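Local atomic coordinates of glycerol dehydratase (Clostridium butyricum, PDB entry 1R9D), a protein that probably dehydrates glycerol without vitamin B12, as a member of the glycyl-radical enzyme family related to pyruvate formate lyase. Residues A[139-142]-A[143-146]. Residues are numbered along the deposited sequence; the frame is centred on the assembly and turned at random.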
# COMPACT_ATOMS: atom_id res chain seq x y z
N MET A 139 11.50 8.92 5.23
CA MET A 139 12.11 10.21 5.52
C MET A 139 13.32 10.48 4.64
O MET A 139 14.08 9.57 4.31
CB MET A 139 12.56 10.27 6.99
CG MET A 139 11.45 10.24 8.00
SD MET A 139 12.09 10.31 9.69
CE MET A 139 10.78 9.50 10.58
N THR A 140 13.50 11.74 4.26
CA THR A 140 14.65 12.12 3.44
C THR A 140 15.86 12.20 4.36
O THR A 140 15.71 12.28 5.58
CB THR A 140 14.45 13.49 2.80
OG1 THR A 140 14.38 14.49 3.83
CG2 THR A 140 13.16 13.52 1.98
N GLU A 141 17.06 12.18 3.79
CA GLU A 141 18.25 12.24 4.62
C GLU A 141 18.29 13.54 5.42
O GLU A 141 18.69 13.55 6.58
CB GLU A 141 19.51 12.12 3.76
CG GLU A 141 20.79 11.98 4.57
CD GLU A 141 20.68 10.91 5.65
OE1 GLU A 141 20.42 9.74 5.31
OE2 GLU A 141 20.86 11.26 6.84
N GLU A 142 17.88 14.64 4.79
CA GLU A 142 17.88 15.93 5.49
C GLU A 142 16.92 15.91 6.67
O GLU A 142 17.20 16.52 7.71
CB GLU A 142 17.52 17.06 4.52
CG GLU A 142 17.35 18.40 5.20
CD GLU A 142 17.28 19.55 4.21
OE1 GLU A 142 16.70 19.37 3.12
OE2 GLU A 142 17.81 20.64 4.53
N THR A 143 15.79 15.23 6.53
CA THR A 143 14.83 15.16 7.63
C THR A 143 15.39 14.31 8.76
O THR A 143 15.23 14.64 9.94
CB THR A 143 13.47 14.56 7.17
OG1 THR A 143 12.82 15.48 6.29
CG2 THR A 143 12.58 14.30 8.38
N ARG A 144 16.05 13.21 8.41
CA ARG A 144 16.65 12.33 9.41
C ARG A 144 17.65 13.11 10.26
O ARG A 144 17.70 12.95 11.48
CB ARG A 144 17.35 11.15 8.74
CG ARG A 144 16.40 10.19 8.05
CD ARG A 144 17.15 9.23 7.13
NE ARG A 144 16.24 8.34 6.42
CZ ARG A 144 16.46 7.87 5.20
NH1 ARG A 144 17.56 8.19 4.54
NH2 ARG A 144 15.57 7.06 4.63
N GLU A 145 18.44 13.96 9.62
CA GLU A 145 19.42 14.75 10.34
C GLU A 145 18.73 15.73 11.28
O GLU A 145 19.10 15.86 12.45
CB GLU A 145 20.32 15.50 9.37
CG GLU A 145 21.04 14.60 8.39
CD GLU A 145 22.11 15.32 7.61
OE1 GLU A 145 21.82 16.40 7.05
OE2 GLU A 145 23.25 14.81 7.55
N ALA A 146 17.71 16.42 10.77
CA ALA A 146 16.97 17.39 11.57
C ALA A 146 16.33 16.72 12.79
O ALA A 146 16.24 17.32 13.86
CB ALA A 146 15.89 18.06 10.71
O HOH W 1 11.27 13.59 4.96
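M139 meets R144 at the N-capped first turn of helix 141-147, which follows closely on helix 131-138. The flexible, apolar M139 suits a buried joint: its CB lies 4.0 Å from CG of R144, while its extended thioether runs on to C508 of helix 484-516, passing CG2 of T143 with SD. Its carbonyl group lies over one face of the R144 guanidinium, whose NH2 is hydrogen-bonded to T136 O in the preceding helix.

T140 is the N-cap, a place where threonine can turn a short hydroxyl back toward the first turn. A chi1 of 64° tucks OG1 in toward the backbone, 3.1 Å from T143 N and hydrogen-bonded to T143 OG1. A water accepts from T140 N and is hydrogen-bonded to T143 OG1 (2.8 Å), which also bonds to H501 ND1; thus the buried threonine hydroxyl has three polar partners. The main chain closes the turn as T140 O receives R144 N at 3.0 Å.

E141, at the solvent-exposed start of the helix, carries a negative charge that should interact favourably with the positive end of the helix dipole. Its bend at chi2 (50°) brings the carboxylate across the arginine chain, the charged planes 55° apart, and OE1 reaches the guanidinium edge in a salt bridge whose hydrogen bond, from R144 NH1 at 3.3 Å, is weak. E141 OE2 stands 4.3 Å from E145 OE2, a repulsion R144 probably offsets in part. E142 extends OE2 to Y497 OH; small A146 packs on H501, its N donating to E142 O at 3.1 Å.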